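Side-chain contact in uracil-DNA glycosylase (Nitratifractor salsuginis, PDB 5X3G), which belongs to the uracil-DNA glycosylase family and folds around a parallel beta-sheet flanked by helices: residues I74-D79 and K192-F197. Residues are numbered along the deposited sequence; the frame is centred on the assembly and turned at random.
Sequences ILFGQD and KLLEGF
Ile-74 reaches across to Leu-194 and Phe-197 with a single methyl, CD1, in a worked example of how a central strand meets a covering helix through apolar side chains alone. Among the aliphatic contacts, Ile-74 CD1 rests 3.8 Å from Leu-194 CD2. The reach comes from an extended branch: with chi2 at -174°, CD1 lies anti to CA, which carries the methyl across to the helix. The other branch, CG2, lies 3.8 Å above the plane of the Phe-76 ring of the same strand, displaced toward the rim.

The arrangement belongs to the alpha/beta fold of the uracil-DNA glycosylases, a four-stranded parallel sheet in the order 2-1-3-4 with helices packed on it. Strand 73-77 is an inner strand, hydrogen-bonded through its backbone to strands 164-168 and 203-207, and the C-terminal end of helix 179-196 packs on one face of the sheet. Leu-167 and Leu-204, from those two neighbours, also touch Ile-74 and Phe-76.

The aromatic contacts differ in geometry. Over one face of the Phe-197 ring, Ile-74 CD1 makes a CH-pi contact, 4.3 Å from the centroid and 27° off the normal, and leans toward CD2 of that ring. Phe-76 instead offers its edge: CZ points at Leu-194 CD1, the other methyl of the leucine fork, 4.2 Å away and near the ring plane.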
ATOM      1  N   ILE A  74      -1.975  -0.458   8.853  1.00 18.63           N
ATOM      2  CA  ILE A  74      -2.370   0.320   7.683  1.00 27.61           C
ATOM      3  C   ILE A  74      -1.133   1.071   7.217  1.00 25.58           C
ATOM      4  O   ILE A  74      -0.736   2.065   7.837  1.00 23.55           O
ATOM      5  CB  ILE A  74      -3.522   1.291   7.977  1.00 25.52           C
ATOM      6  CG1 ILE A  74      -4.716   0.545   8.575  1.00 30.72           C
ATOM      7  CG2 ILE A  74      -3.930   2.030   6.708  1.00 22.52           C
ATOM      8  CD1 ILE A  74      -5.941   1.414   8.746  1.00 28.24           C
ATOM      9  N   LEU A  75      -0.521   0.597   6.138  1.00 26.32           N
ATOM     10  CA  LEU A  75       0.671   1.210   5.571  1.00 25.16           C
ATOM     11  C   LEU A  75       0.246   2.202   4.497  1.00 23.65           C
ATOM     12  O   LEU A  75      -0.418   1.821   3.526  1.00 22.11           O
ATOM     13  CB  LEU A  75       1.595   0.135   4.996  1.00 19.73           C
ATOM     14  CG  LEU A  75       3.031   0.511   4.611  1.00 21.50           C
ATOM     15  CD1 LEU A  75       3.862  -0.751   4.589  1.00 23.91           C
ATOM     16  CD2 LEU A  75       3.098   1.197   3.255  1.00 20.33           C
ATOM     17  N   PHE A  76       0.644   3.460   4.657  1.00 21.57           N
ATOM     18  CA  PHE A  76       0.144   4.526   3.800  1.00 21.67           C
ATOM     19  C   PHE A  76       1.057   4.800   2.612  1.00 22.99           C
ATOM     20  O   PHE A  76       2.280   4.665   2.686  1.00 23.52           O
ATOM     21  CB  PHE A  76      -0.042   5.820   4.593  1.00 23.11           C
ATOM     22  CG  PHE A  76      -1.301   5.860   5.415  1.00 27.50           C
ATOM     23  CD1 PHE A  76      -2.501   6.256   4.848  1.00 29.13           C
ATOM     24  CD2 PHE A  76      -1.281   5.520   6.758  1.00 30.88           C
ATOM     25  CE1 PHE A  76      -3.663   6.303   5.602  1.00 34.95           C
ATOM     26  CE2 PHE A  76      -2.440   5.564   7.518  1.00 37.91           C
ATOM     27  CZ  PHE A  76      -3.633   5.956   6.937  1.00 24.58           C
ATOM     28  N   GLY A  77       0.422   5.180   1.498  1.00 19.41           N
ATOM     29  CA  GLY A  77       1.092   5.886   0.431  1.00 23.99           C
ATOM     30  C   GLY A  77       0.319   7.153   0.108  1.00 26.46           C
ATOM     31  O   GLY A  77      -0.742   7.416   0.676  1.00 25.87           O
ATOM     32  N   GLN A  78       0.872   7.943  -0.810  1.00 37.36           N
ATOM     33  CA  GLN A  78       0.217   9.184  -1.211  1.00 36.87           C
ATOM     34  C   GLN A  78      -0.940   8.918  -2.164  1.00 28.64           C
ATOM     35  O   GLN A  78      -2.108   9.103  -1.809  1.00 37.51           O
ATOM     36  CB  GLN A  78       1.221  10.142  -1.856  1.00 38.40           C
ATOM     37  CG  GLN A  78       2.017  10.956  -0.858  1.00 45.06           C
ATOM     38  CD  GLN A  78       1.182  12.051  -0.221  1.00 52.99           C
ATOM     39  OE1 GLN A  78       0.518  11.832   0.793  1.00 58.09           O
ATOM     40  NE2 GLN A  78       1.204  13.235  -0.821  1.00 61.36           N
ATOM     41  N   ASP A  79      -0.618   8.482  -3.375  1.00 23.14           N
ATOM     42  CA  ASP A  79      -1.605   8.255  -4.418  1.00 27.42           C
ATOM     43  C   ASP A  79      -1.001   7.280  -5.419  1.00 37.53           C
ATOM     44  O   ASP A  79       0.204   6.993  -5.358  1.00 28.23           O
ATOM     45  CB  ASP A  79      -2.020   9.582  -5.086  1.00 33.62           C
ATOM     46  CG  ASP A  79      -0.896  10.220  -5.880  1.00 36.80           C
ATOM     47  OD1 ASP A  79       0.281  10.018  -5.519  1.00 40.76           O
ATOM     48  OD2 ASP A  79      -1.197  10.937  -6.857  1.00 35.83           O
ATOM     49  N   LYS A 192     -12.947   9.068   7.577  1.00 30.15           N
ATOM     50  CA  LYS A 192     -14.055   8.184   7.923  1.00 31.18           C
ATOM     51  C   LYS A 192     -13.595   6.733   8.037  1.00 29.93           C
ATOM     52  O   LYS A 192     -14.051   5.997   8.923  1.00 28.01           O
ATOM     53  CB  LYS A 192     -15.172   8.312   6.890  1.00 30.19           C
ATOM     54  CG  LYS A 192     -16.447   7.607   7.299  1.00 33.94           C
ATOM     55  CD  LYS A 192     -16.999   8.225   8.569  1.00 35.58           C
ATOM     56  CE  LYS A 192     -18.231   7.490   9.049  1.00 46.14           C
ATOM     57  NZ  LYS A 192     -18.841   8.153  10.234  1.00 43.23           N
ATOM     58  N   LEU A 193     -12.691   6.305   7.152  1.00 27.09           N
ATOM     59  CA  LEU A 193     -12.201   4.931   7.202  1.00 29.46           C
ATOM     60  C   LEU A 193     -11.432   4.663   8.491  1.00 29.13           C
ATOM     61  O   LEU A 193     -11.577   3.594   9.094  1.00 31.69           O
ATOM     62  CB  LEU A 193     -11.325   4.644   5.982  1.00 26.66           C
ATOM     63  CG  LEU A 193     -11.061   3.174   5.660  1.00 35.12           C
ATOM     64  CD1 LEU A 193     -12.279   2.557   4.999  1.00 32.30           C
ATOM     65  CD2 LEU A 193      -9.838   3.029   4.773  1.00 28.96           C
ATOM     66  N   LEU A 194     -10.611   5.620   8.931  1.00 28.65           N
ATOM     67  CA  LEU A 194      -9.883   5.449  10.186  1.00 33.58           C
ATOM     68  C   LEU A 194     -10.822   5.524  11.383  1.00 28.23           C
ATOM     69  O   LEU A 194     -10.626   4.814  12.376  1.00 29.85           O
ATOM     70  CB  LEU A 194      -8.774   6.495  10.301  1.00 30.99           C
ATOM     71  CG  LEU A 194      -7.651   6.360   9.274  1.00 32.06           C
ATOM     72  CD1 LEU A 194      -6.544   7.358   9.568  1.00 21.81           C
ATOM     73  CD2 LEU A 194      -7.114   4.938   9.271  1.00 25.80           C
ATOM     74  N   GLU A 195     -11.838   6.389  11.314  1.00 36.12           N
ATOM     75  CA  GLU A 195     -12.911   6.351  12.302  1.00 42.84           C
ATOM     76  C   GLU A 195     -13.488   4.945  12.424  1.00 34.66           C
ATOM     77  O   GLU A 195     -13.691   4.436  13.532  1.00 37.66           O
ATOM     78  CB  GLU A 195     -14.002   7.354  11.922  1.00 40.00           C
ATOM     79  CG  GLU A 195     -15.336   7.135  12.619  1.00 52.95           C
ATOM     80  CD  GLU A 195     -16.268   8.324  12.477  1.00 57.72           C
ATOM     81  OE1 GLU A 195     -15.845   9.348  11.902  1.00 53.75           O
ATOM     82  OE2 GLU A 195     -17.431   8.225  12.921  1.00 64.65           O
ATOM     83  N   GLY A 196     -13.735   4.293  11.286  1.00 34.62           N
ATOM     84  CA  GLY A 196     -14.292   2.951  11.300  1.00 27.15           C
ATOM     85  C   GLY A 196     -13.376   1.892  11.880  1.00 40.25           C
ATOM     86  O   GLY A 196     -13.864   0.858  12.348  1.00 37.85           O
ATOM     87  N   PHE A 197     -12.065   2.119  11.857  1.00 36.10           N
ATOM     88  CA  PHE A 197     -11.098   1.166  12.388  1.00 41.52           C
ATOM     89  C   PHE A 197     -10.775   1.393  13.859  1.00 35.39           C
ATOM     90  O   PHE A 197      -9.931   0.673  14.406  1.00 36.53           O
ATOM     91  CB  PHE A 197      -9.796   1.219  11.582  1.00 34.55           C
ATOM     92  CG  PHE A 197      -9.845   0.458  10.292  1.00 28.93           C
ATOM     93  CD1 PHE A 197      -9.924  -0.925  10.290  1.00 27.83           C
ATOM     94  CD2 PHE A 197      -9.784   1.123   9.080  1.00 36.21           C
ATOM     95  CE1 PHE A 197      -9.959  -1.626   9.103  1.00 28.67           C
ATOM     96  CE2 PHE A 197      -9.818   0.427   7.891  1.00 40.57           C
ATOM     97  CZ  PHE A 197      -9.903  -0.948   7.903  1.00 32.34           C
TER